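Local coordinates for alanine dehydrogenase (Archaeoglobus fulgidus, PDB 1OMO), which catalyses the reversible NAD-dependent oxidative deamination of L-alanine to pyruvate and ammonium, at residues 235-241 and 263-268. Sequence-based numbering, arbitrary orientation.
Sequences KIVVDDL and DVHATI
D263 meets I236 through its carbonyl: the methyl I236 CD1 lies 3.5 Å from D263 O, and a water bridges that same oxygen to the backbone N of I236, spanning the point where the two chains splay apart. V264 follows, its CG1 laid across V238 CG1 at roughly a right angle, 3.9 Å away, while its other methyl, CG2, brushes L241. At H265 the backbone N donates to I236 O (3.0 Å), arriving in the carbonyl plane. The imidazole has K235 CE over one face, 3.8 Å from the ring centroid in a CH-pi contact, with the methyl of A266 on the opposite side, offset toward the rim. K235 can lie there because CG is anti to the backbone N (chi1 172°) and the chain bends at chi3; its NZ then goes on to a salt bridge with E284 and a hydrogen bond to G278 O. Cut back to an alanine, this position is likely to strip the aliphatic cover from one face of the H265 ring and take the lysine's charge away from E284. A266 O accepts from V238 N at 3.0 Å and also receives the CA-H of V237. T267 pairs with V238, and its hydroxyl caps the helix that begins at I268. I268 N, 2.8 Å from V238 O, sits almost straight out from that carbonyl, although its N-H is bent off the line. This is parallel pairing at the margin of the Rossmann-type NAD domain: just past strand 234-238, D239 OD1 accepts from T291 N and G292 N, beside the bound NAD; strand 264-267 is outermost within the chain, strand 285-289 bonds along the other edge of 234-238, and F28 of helix 17-32 packs on D239 and I268.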
ATOM      1  N   LYS A 235      31.194  -2.375 -12.394  1.00 19.67           N
ATOM      2  CA  LYS A 235      30.125  -3.250 -12.817  1.00 18.95           C
ATOM      3  C   LYS A 235      29.059  -3.024 -11.710  1.00 19.73           C
ATOM      4  O   LYS A 235      29.227  -3.418 -10.537  1.00 19.50           O
ATOM      5  CB  LYS A 235      30.590  -4.703 -12.835  1.00 19.31           C
ATOM      6  CG  LYS A 235      29.462  -5.684 -13.077  1.00 21.94           C
ATOM      7  CD  LYS A 235      29.981  -7.125 -13.218  1.00 25.97           C
ATOM      8  CE  LYS A 235      30.688  -7.354 -14.561  1.00 27.68           C
ATOM      9  NZ  LYS A 235      31.446  -8.657 -14.630  1.00 28.49           N
ATOM     10  N   ILE A 236      27.984  -2.351 -12.081  1.00 19.46           N
ATOM     11  CA  ILE A 236      26.925  -2.028 -11.133  1.00 19.33           C
ATOM     12  C   ILE A 236      25.831  -3.098 -11.117  1.00 17.89           C
ATOM     13  O   ILE A 236      25.281  -3.461 -12.139  1.00 16.88           O
ATOM     14  CB  ILE A 236      26.284  -0.666 -11.497  1.00 21.02           C
ATOM     15  CG1 ILE A 236      27.369   0.402 -11.657  1.00 18.32           C
ATOM     16  CG2 ILE A 236      25.282  -0.229 -10.404  1.00 21.46           C
ATOM     17  CD1 ILE A 236      26.832   1.710 -12.263  1.00 18.02           C
ATOM     18  N   VAL A 237      25.531  -3.612  -9.944  1.00 19.06           N
ATOM     19  CA  VAL A 237      24.488  -4.609  -9.836  1.00 19.28           C
ATOM     20  C   VAL A 237      23.423  -4.043  -8.893  1.00 19.41           C
ATOM     21  O   VAL A 237      23.665  -3.861  -7.691  1.00 18.40           O
ATOM     22  CB  VAL A 237      25.062  -5.963  -9.316  1.00 19.50           C
ATOM     23  CG1 VAL A 237      23.929  -7.008  -9.066  1.00 17.60           C
ATOM     24  CG2 VAL A 237      25.996  -6.530 -10.388  1.00 18.36           C
ATOM     25  N   VAL A 238      22.240  -3.765  -9.438  1.00 16.55           N
ATOM     26  CA  VAL A 238      21.209  -3.210  -8.599  1.00 17.62           C
ATOM     27  C   VAL A 238      20.244  -4.238  -8.004  1.00 18.68           C
ATOM     28  O   VAL A 238      20.240  -5.423  -8.310  1.00 17.85           O
ATOM     29  CB  VAL A 238      20.362  -2.116  -9.323  1.00 15.74           C
ATOM     30  CG1 VAL A 238      21.258  -1.118 -10.033  1.00 14.96           C
ATOM     31  CG2 VAL A 238      19.393  -2.762 -10.290  1.00 14.80           C
ATOM     32  N   ASP A 239      19.431  -3.694  -7.119  1.00 19.02           N
ATOM     33  CA  ASP A 239      18.377  -4.326  -6.371  1.00 18.57           C
ATOM     34  C   ASP A 239      17.198  -4.572  -7.301  1.00 20.16           C
ATOM     35  O   ASP A 239      16.705  -5.675  -7.504  1.00 20.63           O
ATOM     36  CB  ASP A 239      17.879  -3.313  -5.348  1.00 19.41           C
ATOM     37  CG  ASP A 239      17.794  -3.898  -4.052  1.00 21.01           C
ATOM     38  OD1 ASP A 239      17.423  -3.208  -3.104  1.00 20.69           O
ATOM     39  OD2 ASP A 239      18.127  -5.101  -3.997  1.00 27.83           O
ATOM     40  N   ASP A 240      16.721  -3.455  -7.806  1.00 18.36           N
ATOM     41  CA  ASP A 240      15.582  -3.400  -8.661  1.00 20.79           C
ATOM     42  C   ASP A 240      15.951  -2.255  -9.534  1.00 21.93           C
ATOM     43  O   ASP A 240      16.273  -1.176  -9.045  1.00 22.59           O
ATOM     44  CB  ASP A 240      14.368  -3.047  -7.825  1.00 23.35           C
ATOM     45  CG  ASP A 240      13.161  -2.796  -8.665  1.00 27.25           C
ATOM     46  OD1 ASP A 240      12.409  -3.757  -8.898  1.00 32.60           O
ATOM     47  OD2 ASP A 240      12.972  -1.647  -9.126  1.00 29.68           O
ATOM     48  N   LEU A 241      15.941  -2.471 -10.827  1.00 22.03           N
ATOM     49  CA  LEU A 241      16.328  -1.406 -11.714  1.00 24.92           C
ATOM     50  C   LEU A 241      15.563  -0.097 -11.482  1.00 25.29           C
ATOM     51  O   LEU A 241      16.183   0.960 -11.287  1.00 25.31           O
ATOM     52  CB  LEU A 241      16.186  -1.852 -13.169  1.00 25.11           C
ATOM     53  CG  LEU A 241      16.575  -0.757 -14.160  1.00 27.92           C
ATOM     54  CD1 LEU A 241      17.982  -0.235 -13.864  1.00 28.39           C
ATOM     55  CD2 LEU A 241      16.473  -1.317 -15.586  1.00 29.29           C
ATOM     56  N   ASP A 263      24.756   1.187 -18.461  1.00 41.21           N
ATOM     57  CA  ASP A 263      25.760   1.192 -17.433  1.00 37.88           C
ATOM     58  C   ASP A 263      25.388   0.291 -16.257  1.00 35.95           C
ATOM     59  O   ASP A 263      26.185   0.101 -15.330  1.00 36.17           O
ATOM     60  CB  ASP A 263      26.012   2.622 -16.962  1.00 38.91           C
ATOM     61  CG  ASP A 263      26.594   3.498 -18.065  1.00 40.54           C
ATOM     62  OD1 ASP A 263      25.844   4.291 -18.668  1.00 36.99           O
ATOM     63  OD2 ASP A 263      27.810   3.370 -18.338  1.00 41.85           O
ATOM     64  N   VAL A 264      24.186  -0.257 -16.268  1.00 31.62           N
ATOM     65  CA  VAL A 264      23.816  -1.152 -15.183  1.00 29.99           C
ATOM     66  C   VAL A 264      23.983  -2.543 -15.757  1.00 29.71           C
ATOM     67  O   VAL A 264      23.394  -2.883 -16.788  1.00 29.45           O
ATOM     68  CB  VAL A 264      22.360  -0.958 -14.700  1.00 28.69           C
ATOM     69  CG1 VAL A 264      22.011  -2.038 -13.699  1.00 28.39           C
ATOM     70  CG2 VAL A 264      22.206   0.385 -14.033  1.00 26.77           C
ATOM     71  N   HIS A 265      24.798  -3.342 -15.088  1.00 27.55           N
ATOM     72  CA  HIS A 265      25.081  -4.680 -15.565  1.00 28.21           C
ATOM     73  C   HIS A 265      23.988  -5.741 -15.355  1.00 26.33           C
ATOM     74  O   HIS A 265      23.705  -6.542 -16.255  1.00 26.02           O
ATOM     75  CB  HIS A 265      26.394  -5.173 -14.945  1.00 26.02           C
ATOM     76  CG  HIS A 265      26.751  -6.569 -15.337  1.00 27.87           C
ATOM     77  ND1 HIS A 265      27.100  -7.538 -14.417  1.00 27.10           N
ATOM     78  CD2 HIS A 265      26.754  -7.179 -16.544  1.00 28.23           C
ATOM     79  CE1 HIS A 265      27.294  -8.682 -15.043  1.00 28.86           C
ATOM     80  NE2 HIS A 265      27.090  -8.493 -16.334  1.00 28.84           N
ATOM     81  N   ALA A 266      23.391  -5.760 -14.173  1.00 24.29           N
ATOM     82  CA  ALA A 266      22.381  -6.762 -13.886  1.00 22.93           C
ATOM     83  C   ALA A 266      21.694  -6.424 -12.578  1.00 21.33           C
ATOM     84  O   ALA A 266      22.087  -5.477 -11.920  1.00 23.03           O
ATOM     85  CB  ALA A 266      23.079  -8.122 -13.766  1.00 20.44           C
ATOM     86  N   THR A 267      20.669  -7.185 -12.215  1.00 19.32           N
ATOM     87  CA  THR A 267      20.009  -7.028 -10.919  1.00 19.01           C
ATOM     88  C   THR A 267      20.657  -8.181 -10.140  1.00 18.13           C
ATOM     89  O   THR A 267      21.201  -9.108 -10.730  1.00 20.33           O
ATOM     90  CB  THR A 267      18.487  -7.292 -10.964  1.00 19.18           C
ATOM     91  OG1 THR A 267      18.254  -8.652 -11.351  1.00 21.26           O
ATOM     92  CG2 THR A 267      17.791  -6.365 -11.961  1.00 16.77           C
ATOM     93  N   ILE A 268      20.617  -8.141  -8.823  1.00 18.90           N
ATOM     94  CA  ILE A 268      21.235  -9.206  -8.044  1.00 18.30           C
ATOM     95  C   ILE A 268      20.529 -10.559  -8.261  1.00 19.01           C
ATOM     96  O   ILE A 268      21.166 -11.609  -8.179  1.00 17.13           O
ATOM     97  CB  ILE A 268      21.267  -8.813  -6.540  1.00 18.48           C
ATOM     98  CG1 ILE A 268      22.073  -9.832  -5.742  1.00 17.98           C
ATOM     99  CG2 ILE A 268      19.846  -8.673  -6.011  1.00 18.68           C
ATOM    100  CD1 ILE A 268      23.404 -10.118  -6.328  1.00 18.88           C
TER
HETATM  101  O   HOH W   1      27.916  -1.671 -14.600  1.00 31.75           O